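Local coordinates for myosin-I heavy chain (Dictyostelium discoideum, PDB 5EJY), which acts as an actin-based motor with ATPase activity in early phagocytosis and adhesion, and is represented here by the first MyTH4-FERM module of its tail, at residues A[427-432]-A[485-490]; A[467-472]-A[477-482]. All blocks are in the same frame, centred on the assembly; numbering follows the deposited sequence.

Contact 1: A[427-432]-A[485-490]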
loop_
_atom_site.group_PDB
_atom_site.type_symbol
_atom_site.label_atom_id
_atom_site.label_comp_id
_atom_site.label_asym_id
_atom_site.label_seq_id
_atom_site.Cartn_x
_atom_site.Cartn_y
_atom_site.Cartn_z
ATOM N N PHE A 427 -22.548 5.184 -15.357
ATOM C CA PHE A 427 -21.938 6.437 -15.747
ATOM C C PHE A 427 -20.508 6.493 -15.200
ATOM O O PHE A 427 -20.060 5.583 -14.498
ATOM C CB PHE A 427 -22.758 7.616 -15.217
ATOM C CG PHE A 427 -22.950 7.601 -13.720
ATOM C CD1 PHE A 427 -23.933 6.813 -13.141
ATOM C CD2 PHE A 427 -22.143 8.369 -12.893
ATOM C CE1 PHE A 427 -24.111 6.792 -11.762
ATOM C CE2 PHE A 427 -22.305 8.355 -11.515
ATOM C CZ PHE A 427 -23.297 7.563 -10.943
ATOM N N VAL A 428 -19.811 7.567 -15.531
ATOM C CA VAL A 428 -18.441 7.767 -15.060
ATOM C C VAL A 428 -18.462 9.074 -14.290
ATOM O O VAL A 428 -19.113 10.037 -14.707
ATOM C CB VAL A 428 -17.471 7.866 -16.249
ATOM C CG1 VAL A 428 -16.118 8.459 -15.821
ATOM C CG2 VAL A 428 -17.282 6.495 -16.905
ATOM N N LEU A 429 -17.816 9.104 -13.136
ATOM C CA LEU A 429 -17.528 10.383 -12.505
ATOM C C LEU A 429 -16.130 10.794 -12.940
ATOM O O LEU A 429 -15.159 10.058 -12.739
ATOM C CB LEU A 429 -17.626 10.303 -10.985
ATOM C CG LEU A 429 -19.041 10.105 -10.437
ATOM C CD1 LEU A 429 -19.065 10.153 -8.912
ATOM C CD2 LEU A 429 -19.974 11.179 -11.015
ATOM N N ALA A 430 -16.036 11.951 -13.579
ATOM C CA ALA A 430 -14.751 12.483 -14.002
ATOM C C ALA A 430 -14.470 13.716 -13.157
ATOM O O ALA A 430 -15.127 14.748 -13.324
ATOM C CB ALA A 430 -14.793 12.832 -15.488
ATOM N N LEU A 431 -13.530 13.604 -12.218
ATOM C CA LEU A 431 -13.263 14.707 -11.295
ATOM C C LEU A 431 -12.014 15.505 -11.686
ATOM O O LEU A 431 -10.961 14.940 -12.002
ATOM C CB LEU A 431 -13.152 14.221 -9.839
ATOM C CG LEU A 431 -14.398 13.607 -9.184
ATOM C CD1 LEU A 431 -14.609 12.198 -9.703
ATOM C CD2 LEU A 431 -14.277 13.607 -7.669
ATOM N N ASN A 432 -12.149 16.826 -11.686
ATOM C CA ASN A 432 -11.018 17.709 -11.948
ATOM C C ASN A 432 -11.211 18.979 -11.134
ATOM O O ASN A 432 -12.122 19.042 -10.300
ATOM C CB ASN A 432 -10.876 17.990 -13.449
ATOM C CG ASN A 432 -12.139 18.579 -14.060
ATOM O OD1 ASN A 432 -12.909 19.245 -13.380
ATOM N ND2 ASN A 432 -12.351 18.331 -15.343
ATOM N N GLN A 485 -13.147 4.321 -1.479
ATOM C CA GLN A 485 -12.107 5.156 -0.894
ATOM C C GLN A 485 -11.500 6.116 -1.918
ATOM O O GLN A 485 -11.183 7.256 -1.587
ATOM C CB GLN A 485 -11.020 4.299 -0.228
ATOM C CG GLN A 485 -9.919 5.113 0.439
ATOM C CD GLN A 485 -8.885 4.235 1.119
ATOM O OE1 GLN A 485 -9.135 3.695 2.193
ATOM N NE2 GLN A 485 -7.728 4.069 0.486
ATOM N N LYS A 486 -11.334 5.659 -3.158
ATOM C CA LYS A 486 -10.818 6.514 -4.219
ATOM C C LYS A 486 -11.740 7.711 -4.433
ATOM O O LYS A 486 -11.286 8.854 -4.493
ATOM C CB LYS A 486 -10.662 5.737 -5.533
ATOM C CG LYS A 486 -10.045 6.558 -6.657
ATOM C CD LYS A 486 -9.958 5.784 -7.973
ATOM C CE LYS A 486 -9.336 6.651 -9.087
ATOM N NZ LYS A 486 -9.248 5.983 -10.435
ATOM N N LEU A 487 -13.038 7.441 -4.543
ATOM C CA LEU A 487 -13.999 8.518 -4.788
ATOM C C LEU A 487 -14.024 9.519 -3.626
ATOM O O LEU A 487 -13.945 10.724 -3.843
ATOM C CB LEU A 487 -15.392 7.938 -5.044
ATOM C CG LEU A 487 -16.475 8.968 -5.382
ATOM C CD1 LEU A 487 -15.993 9.889 -6.499
ATOM C CD2 LEU A 487 -17.747 8.246 -5.787
ATOM N N VAL A 488 -14.129 9.024 -2.395
ATOM C CA VAL A 488 -14.111 9.893 -1.216
ATOM C C VAL A 488 -12.836 10.740 -1.154
ATOM O O VAL A 488 -12.895 11.957 -0.944
ATOM C CB VAL A 488 -14.243 9.081 0.099
ATOM C CG1 VAL A 488 -13.951 9.969 1.329
ATOM C CG2 VAL A 488 -15.633 8.441 0.207
ATOM N N SER A 489 -11.677 10.106 -1.327
ATOM C CA SER A 489 -10.424 10.849 -1.213
ATOM C C SER A 489 -10.245 11.852 -2.350
ATOM O O SER A 489 -9.673 12.916 -2.151
ATOM C CB SER A 489 -9.203 9.905 -1.103
ATOM O OG SER A 489 -9.022 9.173 -2.298
ATOM N N LEU A 490 -10.741 11.529 -3.540
ATOM C CA LEU A 490 -10.669 12.485 -4.642
ATOM C C LEU A 490 -11.487 13.724 -4.296
ATOM O O LEU A 490 -11.046 14.851 -4.498
ATOM C CB LEU A 490 -11.206 11.873 -5.934
ATOM C CG LEU A 490 -10.313 10.853 -6.638
ATOM C CD1 LEU A 490 -11.065 10.217 -7.813
ATOM C CD2 LEU A 490 -9.021 11.531 -7.107
#
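Leu487 sends both of its methyl groups from the helix to the strand, where Leu429 and Leu431 receive them. Its CG lies anti to the backbone N (chi1 -177°), and this carries the two methyls from the flank of the helix over to the strand. There the single methyl Leu429 CD1 touches both tips of the fork, at 3.9 Å from Leu487 CD2 and 3.9 Å from Leu487 CD1. The two side chains cross at about a right angle, and the same is true of Leu487 and Leu431, whose CD1 atoms meet more loosely at 4.2 Å. Leu431 is itself forked between two partners. While its CD1 faces Leu487, its CD2 rests against the base of Leu490, about one turn further along the helix, 3.9 Å from Leu490 CB, the two side chains inclined to each other.

Strand and helix run in roughly the same direction, their axes 33° apart and 10.5 Å from each other at closest approach. Alternation along the strand brings Leu429 and Leu431 to the helix-facing side, and a three-residue step along the helix brings Leu487 and Leu490 to meet them. This is the C-terminal lobe of the FERM domain, a pleckstrin-homology-like fold in which a closing helix packs against the beta-sheets. Leu429 also touches Ile438 of strand 435-440, and Leu490 continues onto Val412 of the neighbouring strand 410-415.

No hydrogen bond or charge pair spans the interface. Its four side chains are buried and purely aliphatic; cohesion here probably rests on dispersion and the exclusion of water, with no directional bond fixing the rotation of the leucine ends.

Contact 2: A[467-472]-A[477-482]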
loop_
_atom_site.group_PDB
_atom_site.type_symbol
_atom_site.label_atom_id
_atom_site.label_comp_id
_atom_site.label_asym_id
_atom_site.label_seq_id
_atom_site.Cartn_x
_atom_site.Cartn_y
_atom_site.Cartn_z
ATOM N N VAL A 467 -20.890 6.547 -2.483
ATOM C CA VAL A 467 -20.702 7.879 -1.929
ATOM C C VAL A 467 -21.934 8.687 -2.324
ATOM O O VAL A 467 -22.372 8.644 -3.471
ATOM C CB VAL A 467 -19.443 8.574 -2.476
ATOM C CG1 VAL A 467 -19.282 9.965 -1.852
ATOM C CG2 VAL A 467 -18.189 7.719 -2.197
ATOM N N SER A 468 -22.474 9.423 -1.370
ATOM C CA SER A 468 -23.656 10.241 -1.607
ATOM C C SER A 468 -23.266 11.688 -1.876
ATOM O O SER A 468 -22.736 12.384 -1.008
ATOM C CB SER A 468 -24.603 10.125 -0.418
ATOM O OG SER A 468 -25.186 8.833 -0.425
ATOM N N ILE A 469 -23.510 12.119 -3.102
ATOM C CA ILE A 469 -23.064 13.423 -3.554
ATOM C C ILE A 469 -24.277 14.332 -3.708
ATOM O O ILE A 469 -25.298 13.916 -4.246
ATOM C CB ILE A 469 -22.342 13.285 -4.895
ATOM C CG1 ILE A 469 -21.027 12.510 -4.695
ATOM C CG2 ILE A 469 -22.082 14.638 -5.515
ATOM C CD1 ILE A 469 -20.758 11.534 -5.817
ATOM N N ILE A 470 -24.163 15.562 -3.225
ATOM C CA ILE A 470 -25.308 16.471 -3.235
ATOM C C ILE A 470 -25.341 17.282 -4.518
ATOM O O ILE A 470 -24.343 17.916 -4.902
ATOM C CB ILE A 470 -25.287 17.421 -2.035
ATOM C CG1 ILE A 470 -25.165 16.637 -0.732
ATOM C CG2 ILE A 470 -26.546 18.304 -2.016
ATOM C CD1 ILE A 470 -26.372 15.809 -0.411
ATOM N N LEU A 471 -26.490 17.260 -5.184
ATOM C CA LEU A 471 -26.686 18.043 -6.396
ATOM C C LEU A 471 -27.157 19.466 -6.080
ATOM O O LEU A 471 -27.484 19.794 -4.932
ATOM C CB LEU A 471 -27.653 17.325 -7.336
ATOM C CG LEU A 471 -27.270 15.859 -7.532
ATOM C CD1 LEU A 471 -28.305 15.093 -8.353
ATOM C CD2 LEU A 471 -25.878 15.754 -8.168
ATOM N N GLU A 472 -27.172 20.318 -7.095
ATOM C CA GLU A 472 -27.506 21.726 -6.892
ATOM C C GLU A 472 -28.927 21.913 -6.328
ATOM O O GLU A 472 -29.182 22.860 -5.576
ATOM C CB GLU A 472 -27.312 22.514 -8.196
ATOM C CG GLU A 472 -27.691 23.992 -8.112
ATOM C CD GLU A 472 -26.881 24.766 -7.077
ATOM O OE1 GLU A 472 -25.642 24.609 -7.037
ATOM O OE2 GLU A 472 -27.488 25.537 -6.298
ATOM N N LEU A 477 -27.307 12.088 -5.146
ATOM C CA LEU A 477 -26.970 11.028 -6.072
ATOM C C LEU A 477 -26.154 10.025 -5.269
ATOM O O LEU A 477 -25.075 10.356 -4.784
ATOM C CB LEU A 477 -26.130 11.561 -7.237
ATOM C CG LEU A 477 -25.384 10.513 -8.083
ATOM C CD1 LEU A 477 -26.316 9.479 -8.698
ATOM C CD2 LEU A 477 -24.552 11.184 -9.176
ATOM N N GLN A 478 -26.689 8.823 -5.077
ATOM C CA GLN A 478 -25.942 7.799 -4.360
ATOM C C GLN A 478 -25.192 7.001 -5.399
ATOM O O GLN A 478 -25.751 6.108 -6.054
ATOM C CB GLN A 478 -26.838 6.893 -3.507
ATOM C CG GLN A 478 -26.029 5.846 -2.735
ATOM C CD GLN A 478 -26.871 4.989 -1.823
ATOM O OE1 GLN A 478 -28.086 4.915 -1.975
ATOM N NE2 GLN A 478 -26.225 4.335 -0.862
ATOM N N ALA A 479 -23.930 7.379 -5.586
ATOM C CA ALA A 479 -23.081 6.767 -6.596
ATOM C C ALA A 479 -22.416 5.509 -6.055
ATOM O O ALA A 479 -21.540 5.585 -5.197
ATOM C CB ALA A 479 -22.002 7.763 -7.069
ATOM N N PHE A 480 -22.835 4.357 -6.571
ATOM C CA PHE A 480 -22.213 3.088 -6.228
ATOM C C PHE A 480 -20.954 2.889 -7.044
ATOM O O PHE A 480 -20.925 3.159 -8.238
ATOM C CB PHE A 480 -23.177 1.924 -6.458
ATOM C CG PHE A 480 -24.356 1.950 -5.531
ATOM C CD1 PHE A 480 -24.246 1.455 -4.239
ATOM C CD2 PHE A 480 -25.547 2.523 -5.929
ATOM C CE1 PHE A 480 -25.317 1.492 -3.371
ATOM C CE2 PHE A 480 -26.640 2.560 -5.058
ATOM C CZ PHE A 480 -26.521 2.043 -3.782
ATOM N N THR A 481 -19.908 2.404 -6.390
ATOM C CA THR A 481 -18.637 2.222 -7.068
ATOM C C THR A 481 -17.829 1.188 -6.307
ATOM O O THR A 481 -17.979 1.051 -5.091
ATOM C CB THR A 481 -17.870 3.558 -7.173
ATOM O OG1 THR A 481 -16.700 3.375 -7.979
ATOM C CG2 THR A 481 -17.472 4.077 -5.782
ATOM N N GLY A 482 -16.994 0.445 -7.019
ATOM C CA GLY A 482 -16.189 -0.576 -6.373
ATOM C C GLY A 482 -15.091 -0.007 -5.485
ATOM O O GLY A 482 -14.689 -0.633 -4.510
#
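Val467 and Ala479 trade two backbone hydrogen bonds, and Ile469 and Leu477 trade two more, so that four N-H···O=C links join the strands. The pair at Ile469 and Leu477 is the straighter: Ile469 N reaches Leu477 O at 2.9 Å with 174° at the hydrogen, and Leu477 N returns to Ile469 O with nearly the same straightness. The link from Ala479 N to Val467 O, also 2.9 Å, is more bent, at 148°. Between these two hydrogen-bonded pairs sits the non-hydrogen-bonded pair Ser468 and Gln478, where Ser468 CA makes a CA-H···O contact to Leu477 O at 3.5 Å.

The result is a beta hairpin, part of the small antiparallel sheet that faces the closing helix 484-499 in the C-terminal lobe of the FERM domain.

Apolar contacts gather on the face bearing Val467, Ile469, Leu477 and Ala479. Ile469 CD1 approaches Ala479 CB at 4.2 Å, and beyond the paired region Leu471 CD1 bends back to Leu477 CB at 4.3 Å. From this face Val467 reaches Val484 and Ile469 reaches Ile491 of the helix.

On the other face Ser468 and Gln478 meet without a hydrogen bond: the hydroxyl oxygen Ser468 OG lies against the aliphatic part of Gln478, 3.9 Å from Gln478 CG. With CG anti to the backbone N (chi1 -179°) and the chain extended beyond it, Gln478 carries NE2 on to a hydrogen bond with Ser466 OG.

The two contacts share one hydrophobic core, their centres about 10 Å apart. Contact 2 supplies the hairpin and contact 1 the helix that follows it in sequence, together with a strand of the other sheet. Val467 CG2 fits against the helix at two points, 3.6 Å from Val488 CG2 and 3.7 Å from Leu487 CD2. The strand joins in where Leu429 CD1, the methyl that also touches the helix, meets Ile469 CD1 at 3.8 Å, and Phe427 CZ approaches Ala479 CB at 4.1 Å. Strand, hairpin and helix thus close on one another as three walls, a worked case of a core in which each element touches both others.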